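Local atomic coordinates of bartonella effector protein (Bep) substrate of VirB T4SS (Bartonella sp. AR 15-3, PDB entry 4M16), a protein that probably transfers AMP from ATP to tyrosine or threonine hydroxyls of target proteins through its Fic domain, the N-terminal part of a longer translocated effector. Residues Arg49-Pro54 / His66-Gly71; Ser59-Tyr64 / His164-Lys169; Lys144-Leu149 / Leu178-Val183. One frame throughout, in Å; residues are numbered along the deposited sequence.

Interaction 1: residues Arg49-Pro54 / His66-Gly71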
loop_
_atom_site.group_PDB
_atom_site.type_symbol
_atom_site.label_atom_id
_atom_site.label_comp_id
_atom_site.label_asym_id
_atom_site.label_seq_id
_atom_site.Cartn_x
_atom_site.Cartn_y
_atom_site.Cartn_z
ATOM N N ARG A 49 1.732 17.200 -1.216
ATOM C CA ARG A 49 2.910 17.775 -0.551
ATOM C C ARG A 49 2.506 19.081 0.146
ATOM O O ARG A 49 2.996 19.380 1.209
ATOM C CB ARG A 49 4.028 18.025 -1.566
ATOM N N ASN A 50 1.581 19.850 -0.433
ATOM C CA ASN A 50 1.141 21.120 0.193
ATOM C C ASN A 50 -0.239 21.026 0.865
ATOM O O ASN A 50 -0.881 22.080 1.138
ATOM C CB ASN A 50 1.119 22.261 -0.837
ATOM C CG ASN A 50 2.485 22.620 -1.324
ATOM O OD1 ASN A 50 3.472 22.165 -0.770
ATOM N ND2 ASN A 50 2.561 23.461 -2.368
ATOM N N GLU A 51 -0.688 19.788 1.104
ATOM C CA GLU A 51 -1.900 19.534 1.906
ATOM C C GLU A 51 -1.549 19.186 3.339
ATOM O O GLU A 51 -0.492 18.615 3.595
ATOM C CB GLU A 51 -2.686 18.369 1.318
ATOM C CG GLU A 51 -3.198 18.707 -0.031
ATOM C CD GLU A 51 -3.875 17.538 -0.696
ATOM O OE1 GLU A 51 -4.606 16.795 -0.000
ATOM O OE2 GLU A 51 -3.689 17.424 -1.937
ATOM N N PRO A 52 -2.451 19.529 4.265
ATOM C CA PRO A 52 -2.136 19.308 5.650
ATOM C C PRO A 52 -2.112 17.839 5.943
ATOM O O PRO A 52 -2.725 17.042 5.251
ATOM C CB PRO A 52 -3.257 19.987 6.428
ATOM C CG PRO A 52 -4.014 20.788 5.463
ATOM C CD PRO A 52 -3.565 20.469 4.082
ATOM N N LEU A 53 -1.369 17.495 6.972
ATOM C CA LEU A 53 -1.376 16.136 7.497
ATOM C C LEU A 53 -2.677 15.905 8.261
ATOM O O LEU A 53 -3.226 16.852 8.817
ATOM C CB LEU A 53 -0.235 16.042 8.506
ATOM C CG LEU A 53 1.175 16.305 8.001
ATOM C CD1 LEU A 53 2.067 16.598 9.192
ATOM C CD2 LEU A 53 1.633 15.101 7.213
ATOM N N PRO A 54 -3.171 14.677 8.330
ATOM C CA PRO A 54 -4.384 14.432 9.130
ATOM C C PRO A 54 -4.042 14.403 10.598
ATOM O O PRO A 54 -2.878 14.240 10.940
ATOM C CB PRO A 54 -4.791 13.020 8.693
ATOM C CG PRO A 54 -3.479 12.351 8.419
ATOM C CD PRO A 54 -2.547 13.419 7.878
ATOM N N HIS A 66 -6.183 6.346 -1.197
ATOM C CA HIS A 66 -6.377 5.493 -2.363
ATOM C C HIS A 66 -7.372 6.102 -3.349
ATOM O O HIS A 66 -7.147 6.055 -4.562
ATOM C CB HIS A 66 -6.847 4.104 -1.910
ATOM C CG HIS A 66 -6.806 3.087 -2.984
ATOM N ND1 HIS A 66 -7.882 2.822 -3.788
ATOM C CD2 HIS A 66 -5.823 2.251 -3.382
ATOM C CE1 HIS A 66 -7.573 1.848 -4.618
ATOM N NE2 HIS A 66 -6.330 1.498 -4.399
ATOM N N LYS A 67 -8.469 6.664 -2.815
ATOM C CA LYS A 67 -9.473 7.392 -3.617
ATOM C C LYS A 67 -8.821 8.581 -4.341
ATOM O O LYS A 67 -9.066 8.809 -5.540
ATOM C CB LYS A 67 -10.659 7.831 -2.740
ATOM C CG LYS A 67 -11.615 8.859 -3.333
ATOM C CD LYS A 67 -12.550 8.274 -4.341
ATOM C CE LYS A 67 -13.589 9.298 -4.814
ATOM N NZ LYS A 67 -14.722 9.454 -3.869
ATOM N N ARG A 68 -7.996 9.353 -3.642
ATOM C CA ARG A 68 -7.260 10.437 -4.305
ATOM C C ARG A 68 -6.362 9.976 -5.450
ATOM O O ARG A 68 -6.351 10.580 -6.549
ATOM C CB ARG A 68 -6.390 11.217 -3.293
ATOM C CG ARG A 68 -7.171 12.074 -2.287
ATOM C CD ARG A 68 -7.849 13.283 -2.937
ATOM N NE ARG A 68 -6.858 14.141 -3.589
ATOM C CZ ARG A 68 -6.054 15.005 -2.973
ATOM N NH1 ARG A 68 -6.124 15.191 -1.664
ATOM N NH2 ARG A 68 -5.160 15.678 -3.682
ATOM N N LEU A 69 -5.599 8.928 -5.159
ATOM C CA LEU A 69 -4.582 8.415 -6.076
ATOM C C LEU A 69 -5.182 7.776 -7.329
ATOM O O LEU A 69 -4.608 7.903 -8.376
ATOM C CB LEU A 69 -3.668 7.386 -5.407
ATOM C CG LEU A 69 -2.639 7.956 -4.425
ATOM C CD1 LEU A 69 -2.007 6.905 -3.472
ATOM C CD2 LEU A 69 -1.587 8.710 -5.168
ATOM N N PHE A 70 -6.310 7.096 -7.198
ATOM C CA PHE A 70 -6.853 6.228 -8.257
ATOM C C PHE A 70 -8.305 6.507 -8.632
ATOM O O PHE A 70 -8.897 5.748 -9.408
ATOM C CB PHE A 70 -6.756 4.756 -7.790
ATOM C CG PHE A 70 -5.359 4.299 -7.581
ATOM C CD1 PHE A 70 -4.529 4.117 -8.678
ATOM C CD2 PHE A 70 -4.830 4.127 -6.301
ATOM C CE1 PHE A 70 -3.204 3.787 -8.535
ATOM C CE2 PHE A 70 -3.490 3.753 -6.154
ATOM C CZ PHE A 70 -2.691 3.567 -7.253
ATOM N N GLY A 71 -8.871 7.584 -8.128
ATOM C CA GLY A 71 -10.274 7.880 -8.290
ATOM C C GLY A 71 -10.602 8.290 -9.698
ATOM O O GLY A 71 -11.682 7.945 -10.220
#
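E51 and R68 meet as a two-pronged, end-on salt bridge. NH1 of R68 donates to OE1 of E51 at 2.8 Å, while NH2 of R68 reaches OE2 of E51 at 2.9 Å. Both bonds are nearly straight, with N-H...O angles of 164° and 163°, and each oxygen accepts through its syn lone pair. The carboxylate and guanidinium planes lie only 11° apart, so the pairing is close to coplanar and the two parallel bonds resist rotation of either group about its terminal axis.

The side chain of E51 runs extended beyond CG, whereas the R68 chain bends at both chi2 and chi3, a bend that turns its nitrogens toward the loop. A second shell steadies the pair: OE2 of E51 is also hydrogen-bonded to S47 OG, and NH1 of R68 to Y64 OH one helical turn earlier, while the R68 chain lies against V44, S47 and L48 of helix 30-48. Nothing else joins the two segments, whose nearest CA atoms, those of E51 and R68, stand 12.2 Å apart. This is a bidentate Arg-Glu bridge at the surface, tying the loop between helices 30-48 and 59-70 to the C-terminal part of the second helix.

Interaction 2: residues Ser59-Tyr64 / His164-Lys169. With EDO (1,2-ethanediol), chain B.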
loop_
_atom_site.group_PDB
_atom_site.type_symbol
_atom_site.label_atom_id
_atom_site.label_comp_id
_atom_site.label_asym_id
_atom_site.label_seq_id
_atom_site.Cartn_x
_atom_site.Cartn_y
_atom_site.Cartn_z
ATOM N N SER A 59 -6.991 3.514 8.797
ATOM C CA SER A 59 -7.541 2.959 7.564
ATOM C C SER A 59 -8.481 3.948 6.846
ATOM O O SER A 59 -8.633 3.917 5.630
ATOM C CB SER A 59 -8.231 1.597 7.881
ATOM O OG SER A 59 -9.281 1.733 8.833
ATOM N N SER A 60 -9.145 4.835 7.585
ATOM C CA SER A 60 -9.974 5.793 6.893
ATOM C C SER A 60 -9.103 6.729 6.068
ATOM O O SER A 60 -9.442 7.042 4.944
ATOM C CB SER A 60 -10.847 6.590 7.845
ATOM O OG SER A 60 -11.784 5.668 8.332
ATOM N N TYR A 61 -7.985 7.163 6.614
ATOM C CA TYR A 61 -7.082 8.017 5.864
ATOM C C TYR A 61 -6.470 7.206 4.705
ATOM O O TYR A 61 -6.228 7.742 3.644
ATOM C CB TYR A 61 -5.982 8.538 6.772
ATOM C CG TYR A 61 -5.000 9.459 6.135
ATOM C CD1 TYR A 61 -5.407 10.625 5.509
ATOM C CD2 TYR A 61 -3.636 9.160 6.150
ATOM C CE1 TYR A 61 -4.496 11.472 4.913
ATOM C CE2 TYR A 61 -2.719 9.991 5.575
ATOM C CZ TYR A 61 -3.149 11.166 4.949
ATOM O OH TYR A 61 -2.194 12.022 4.397
ATOM N N LEU A 62 -6.194 5.922 4.945
ATOM C CA LEU A 62 -5.571 5.121 3.903
ATOM C C LEU A 62 -6.561 5.010 2.707
ATOM O O LEU A 62 -6.163 5.159 1.538
ATOM C CB LEU A 62 -5.167 3.750 4.432
ATOM C CG LEU A 62 -4.489 2.845 3.409
ATOM C CD1 LEU A 62 -3.021 3.242 3.250
ATOM C CD2 LEU A 62 -4.551 1.404 3.862
ATOM N N LYS A 63 -7.845 4.813 3.017
ATOM C CA LYS A 63 -8.895 4.751 1.956
ATOM C C LYS A 63 -9.064 6.086 1.212
ATOM O O LYS A 63 -9.227 6.135 -0.017
ATOM C CB LYS A 63 -10.220 4.296 2.562
ATOM C CG LYS A 63 -10.180 2.874 3.139
ATOM C CD LYS A 63 -11.516 2.573 3.815
ATOM C CE LYS A 63 -11.389 1.387 4.760
ATOM N NZ LYS A 63 -12.521 1.286 5.718
ATOM N N TYR A 64 -9.024 7.183 1.973
ATOM C CA TYR A 64 -9.057 8.524 1.445
ATOM C C TYR A 64 -7.919 8.698 0.417
ATOM O O TYR A 64 -8.143 9.190 -0.681
ATOM C CB TYR A 64 -8.937 9.569 2.587
ATOM C CG TYR A 64 -8.546 10.925 2.106
ATOM C CD1 TYR A 64 -9.514 11.839 1.661
ATOM C CD2 TYR A 64 -7.223 11.341 2.149
ATOM C CE1 TYR A 64 -9.163 13.115 1.250
ATOM C CE2 TYR A 64 -6.855 12.615 1.728
ATOM C CZ TYR A 64 -7.821 13.498 1.282
ATOM O OH TYR A 64 -7.469 14.752 0.846
ATOM N N HIS A 164 3.016 3.521 0.584
ATOM C CA HIS A 164 4.177 4.378 0.567
ATOM C C HIS A 164 3.843 5.806 1.015
ATOM O O HIS A 164 4.520 6.348 1.879
ATOM C CB HIS A 164 4.893 4.409 -0.777
ATOM C CG HIS A 164 5.415 3.086 -1.184
ATOM N ND1 HIS A 164 5.672 2.757 -2.492
ATOM C CD2 HIS A 164 5.627 1.964 -0.462
ATOM C CE1 HIS A 164 6.075 1.504 -2.553
ATOM N NE2 HIS A 164 6.053 1.002 -1.338
ATOM N N ILE A 165 2.863 6.444 0.394
ATOM C CA ILE A 165 2.554 7.836 0.755
ATOM C C ILE A 165 2.008 7.909 2.190
ATOM O O ILE A 165 2.294 8.837 2.918
ATOM C CB ILE A 165 1.618 8.533 -0.288
ATOM C CG1 ILE A 165 1.369 9.983 0.071
ATOM C CG2 ILE A 165 0.298 7.803 -0.480
ATOM C CD1 ILE A 165 2.634 10.819 -0.022
ATOM N N PHE A 166 1.219 6.934 2.585
ATOM C CA PHE A 166 0.675 6.868 3.957
ATOM C C PHE A 166 1.829 6.900 4.952
ATOM O O PHE A 166 1.801 7.695 5.897
ATOM C CB PHE A 166 -0.175 5.618 4.175
ATOM C CG PHE A 166 -0.771 5.486 5.556
ATOM C CD1 PHE A 166 -0.024 4.961 6.588
ATOM C CD2 PHE A 166 -2.108 5.803 5.798
ATOM C CE1 PHE A 166 -0.572 4.789 7.846
ATOM C CE2 PHE A 166 -2.678 5.612 7.056
ATOM C CZ PHE A 166 -1.899 5.116 8.087
ATOM N N PHE A 167 2.847 6.062 4.719
ATOM C CA PHE A 167 3.942 5.998 5.654
ATOM C C PHE A 167 4.889 7.216 5.588
ATOM O O PHE A 167 5.485 7.590 6.573
ATOM C CB PHE A 167 4.701 4.667 5.528
ATOM C CG PHE A 167 4.104 3.618 6.402
ATOM C CD1 PHE A 167 2.988 2.910 5.977
ATOM C CD2 PHE A 167 4.594 3.382 7.660
ATOM C CE1 PHE A 167 2.387 1.969 6.793
ATOM C CE2 PHE A 167 4.016 2.413 8.485
ATOM C CZ PHE A 167 2.885 1.735 8.070
ATOM N N GLU A 168 4.976 7.849 4.437
ATOM C CA GLU A 168 5.775 9.067 4.301
ATOM C C GLU A 168 5.102 10.213 5.108
ATOM O O GLU A 168 5.783 10.970 5.808
ATOM C CB GLU A 168 5.986 9.403 2.810
ATOM C CG GLU A 168 6.859 8.372 2.084
ATOM C CD GLU A 168 7.045 8.632 0.581
ATOM O OE1 GLU A 168 6.139 9.209 -0.038
ATOM O OE2 GLU A 168 8.066 8.224 0.005
ATOM N N LYS A 169 3.772 10.317 4.999
ATOM C CA LYS A 169 2.983 11.290 5.763
ATOM C C LYS A 169 3.039 10.988 7.290
ATOM O O LYS A 169 3.194 11.896 8.132
ATOM C CB LYS A 169 1.540 11.341 5.245
ATOM C CG LYS A 169 1.418 11.915 3.813
ATOM C CD LYS A 169 1.435 13.444 3.826
ATOM C CE LYS A 169 0.352 14.018 2.916
ATOM N NZ LYS A 169 -0.100 15.463 3.126
HETATM C C1 EDO B . 5.635 8.363 -3.682
HETATM O O1 EDO B . 5.101 7.733 -2.508
HETATM C C2 EDO B . 7.027 7.807 -4.032
HETATM O O2 EDO B . 7.916 7.720 -2.913
HETATM O O HOH W 1 -2.857 14.422 3.631
#
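The rings of Y61 and F166 meet at a slant, with planes 45° apart and centroids separated by 5.8 Å, a geometry that is neither a stack nor a T. Their closest atoms are CD2 of Y61 and CD2 of F166, 3.7 Å apart. The same CD2 of F166 also meets CD1 of L62 at 3.7 Å, the leucine side chain lying roughly at right angles to that of F166. One corner of the phenylalanine is therefore shared by two residues consecutive on the opposing helix. CB of K169 lies at the edge of the Y61 ring, near its plane.

F166 has CG anti to its own nitrogen (chi1 -180°), which carries the ring out toward helix 59-70. K169 instead bends at chi2 and chi3 and lays its methylenes across the phenol end, with CE 3.6 Å from Y61 OH. Beyond them a water in the plane of the tyrosine ring bridges the polar ends, 2.6 Å from Y61 OH and accepting from K169 NZ at 3.0 Å. The L48 carbonyl oxygen also accepts from that ammonium.

The helix axes approach to 10.3 Å at 126° between their directions. Around them, F57 and P54 adjoin Y61, and L65 adjoins F166. A 1,2-ethanediol, probably from the crystallisation liquor, donates to both carboxylate oxygens of E168 but takes no part in the helix-helix contact. No direct hydrogen bond joins 59-64 to 164-169; the chemistry implies cohesion through apolar and aromatic surfaces, with the polar link between the segments made through one water at the Y61-K169 end.

Interaction 3: residues Lys144-Leu149 / Leu178-Val183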
loop_
_atom_site.group_PDB
_atom_site.type_symbol
_atom_site.label_atom_id
_atom_site.label_comp_id
_atom_site.label_asym_id
_atom_site.label_seq_id
_atom_site.Cartn_x
_atom_site.Cartn_y
_atom_site.Cartn_z
ATOM N N LYS A 144 7.271 -3.062 11.619
ATOM C CA LYS A 144 6.194 -3.997 11.965
ATOM C C LYS A 144 4.816 -3.615 11.345
ATOM O O LYS A 144 4.114 -4.464 10.746
ATOM C CB LYS A 144 6.069 -4.163 13.485
ATOM C CG LYS A 144 7.244 -4.905 14.082
ATOM C CD LYS A 144 7.169 -5.114 15.597
ATOM C CE LYS A 144 7.323 -3.802 16.313
ATOM N NZ LYS A 144 7.946 -3.949 17.671
ATOM N N LEU A 145 4.451 -2.340 11.503
ATOM C CA LEU A 145 3.208 -1.824 10.960
ATOM C C LEU A 145 3.145 -1.850 9.442
ATOM O O LEU A 145 2.109 -2.214 8.846
ATOM C CB LEU A 145 2.945 -0.401 11.501
ATOM C CG LEU A 145 2.218 -0.315 12.838
ATOM C CD1 LEU A 145 2.317 1.137 13.299
ATOM C CD2 LEU A 145 0.742 -0.759 12.772
ATOM N N PHE A 146 4.253 -1.468 8.809
ATOM C CA PHE A 146 4.365 -1.571 7.349
ATOM C C PHE A 146 4.292 -3.008 6.778
ATOM O O PHE A 146 3.476 -3.258 5.861
ATOM C CB PHE A 146 5.606 -0.825 6.838
ATOM C CG PHE A 146 5.662 -0.739 5.331
ATOM C CD1 PHE A 146 6.198 -1.778 4.600
ATOM C CD2 PHE A 146 5.210 0.369 4.672
ATOM C CE1 PHE A 146 6.222 -1.728 3.239
ATOM C CE2 PHE A 146 5.223 0.425 3.281
ATOM C CZ PHE A 146 5.768 -0.601 2.565
ATOM N N SER A 147 4.976 -3.951 7.410
ATOM C CA SER A 147 4.824 -5.366 7.037
ATOM C C SER A 147 3.378 -5.833 7.216
ATOM O O SER A 147 2.858 -6.603 6.410
ATOM C CB SER A 147 5.705 -6.281 7.854
ATOM O OG SER A 147 7.064 -5.955 7.658
ATOM N N PHE A 148 2.728 -5.380 8.275
ATOM C CA PHE A 148 1.376 -5.818 8.557
ATOM C C PHE A 148 0.445 -5.280 7.446
ATOM O O PHE A 148 -0.287 -6.035 6.831
ATOM C CB PHE A 148 0.937 -5.378 9.969
ATOM C CG PHE A 148 -0.489 -5.790 10.359
ATOM C CD1 PHE A 148 -1.066 -6.973 9.906
ATOM C CD2 PHE A 148 -1.225 -5.000 11.275
ATOM C CE1 PHE A 148 -2.355 -7.350 10.320
ATOM C CE2 PHE A 148 -2.507 -5.368 11.662
ATOM C CZ PHE A 148 -3.064 -6.555 11.186
ATOM N N LEU A 149 0.513 -3.981 7.156
ATOM C CA LEU A 149 -0.328 -3.425 6.137
ATOM C C LEU A 149 -0.027 -4.041 4.754
ATOM O O LEU A 149 -0.965 -4.324 4.017
ATOM C CB LEU A 149 -0.249 -1.886 6.112
ATOM C CG LEU A 149 -1.152 -1.235 5.037
ATOM C CD1 LEU A 149 -2.598 -1.545 5.320
ATOM C CD2 LEU A 149 -0.898 0.263 4.932
ATOM N N LEU A 178 10.575 9.451 5.903
ATOM C CA LEU A 178 10.705 8.294 5.047
ATOM C C LEU A 178 10.573 8.769 3.600
ATOM O O LEU A 178 9.727 9.615 3.307
ATOM C CB LEU A 178 9.616 7.278 5.342
ATOM C CG LEU A 178 9.573 6.589 6.696
ATOM C CD1 LEU A 178 8.330 5.738 6.855
ATOM C CD2 LEU A 178 10.829 5.800 6.974
ATOM N N ASP A 179 11.389 8.220 2.715
ATOM C CA ASP A 179 11.308 8.523 1.299
ATOM C C ASP A 179 11.554 7.290 0.448
ATOM O O ASP A 179 12.673 6.937 0.144
ATOM C CB ASP A 179 12.280 9.606 0.956
ATOM C CG ASP A 179 12.228 10.010 -0.489
ATOM O OD1 ASP A 179 11.412 9.480 -1.295
ATOM O OD2 ASP A 179 13.029 10.887 -0.802
ATOM N N PHE A 180 10.468 6.676 0.016
ATOM C CA PHE A 180 10.564 5.446 -0.735
ATOM C C PHE A 180 11.276 5.625 -2.091
ATOM O O PHE A 180 11.864 4.658 -2.576
ATOM C CB PHE A 180 9.196 4.808 -0.900
ATOM C CG PHE A 180 8.649 4.208 0.391
ATOM C CD1 PHE A 180 8.987 2.911 0.735
ATOM C CD2 PHE A 180 7.909 4.954 1.281
ATOM C CE1 PHE A 180 8.555 2.325 1.923
ATOM C CE2 PHE A 180 7.471 4.381 2.473
ATOM C CZ PHE A 180 7.800 3.056 2.792
ATOM N N SER A 181 11.286 6.844 -2.645
ATOM C CA SER A 181 11.956 7.123 -3.933
ATOM C C SER A 181 13.492 7.039 -3.894
ATOM O O SER A 181 14.134 7.093 -4.935
ATOM C CB SER A 181 11.542 8.495 -4.469
ATOM O OG SER A 181 12.269 9.533 -3.826
ATOM N N VAL A 182 14.076 6.935 -2.702
ATOM C CA VAL A 182 15.524 6.778 -2.498
ATOM C C VAL A 182 16.073 5.445 -3.028
ATOM O O VAL A 182 17.247 5.342 -3.312
ATOM C CB VAL A 182 15.872 6.896 -0.984
ATOM C CG1 VAL A 182 17.306 6.450 -0.683
ATOM C CG2 VAL A 182 15.671 8.324 -0.516
ATOM N N VAL A 183 15.232 4.412 -3.109
ATOM C CA VAL A 183 15.673 3.078 -3.560
ATOM C C VAL A 183 14.850 2.642 -4.733
ATOM O O VAL A 183 13.861 3.291 -5.040
ATOM C CB VAL A 183 15.521 2.026 -2.435
ATOM C CG1 VAL A 183 16.503 2.320 -1.297
ATOM C CG2 VAL A 183 14.091 1.995 -1.936
#
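F146 and F180 reach toward each other from opposite directions and meet through ring carbons alone. CE2 of F146 lies 3.7 Å from CZ of F180, the closest pair, and CZ of F146 is 4.1 Å from CE1 of F180. The planes are only 24° apart, yet the centroids are 5.5 Å apart and the rings are slid so far that they barely overlap.

Different first torsions bring them together. In F146 the ring stands anti to the backbone nitrogen (chi1 -172°), projecting from its helix; in F180 it is anti to the carbonyl carbon instead (chi1 -72°), directed from the short 3-10 turn of 180-182 back into the interior.

The backbone beneath F180 is organised by its neighbours. D179 OD1 accepts from S181 N at 3.0 Å, closing an Asx turn, and also from S181 OG at 2.7 Å. Both donors come from the same face of the carboxylate, the amide well above its plane and the hydroxyl nearer to it. This double grip brackets F180, and the F180 amide itself donates to E168 of helix 159-174.

Each ring has other aromatic company: F180 stacks on H164, while F146 makes edge-to-face contacts with F167 and F211. M207 and C192 also touch F146, and I214 touches F180. The pair consequently lies in the interior where helices 185-197 and 200-214 converge on helices 135-152 and 159-174, the two that flank the loop carrying the Fic signature sequence (here HPFRAGN).

How the interactions relate
Interaction 1 is a charged surface contact, whereas interactions 2 and 3 are buried and largely aromatic. The first two share helix 59-70 and touch directly: P54 CG lies 3.7 Å from Y61 CZ, and L53 CD2 is 3.7 Å from K169 O. Helix 159-174 links interaction 2 to interaction 3, turning F166 to helix 59-70 and E168 to the loop that carries F180. Interactions 1 and 3 do not meet, their centres being about 17 Å apart. Chemistry separates surface from core: a direct ion pair at the periphery, and in the interior carbon contacts between rings, with a water bridge at one end of interaction 2 and a polar turn behind F180 in interaction 3.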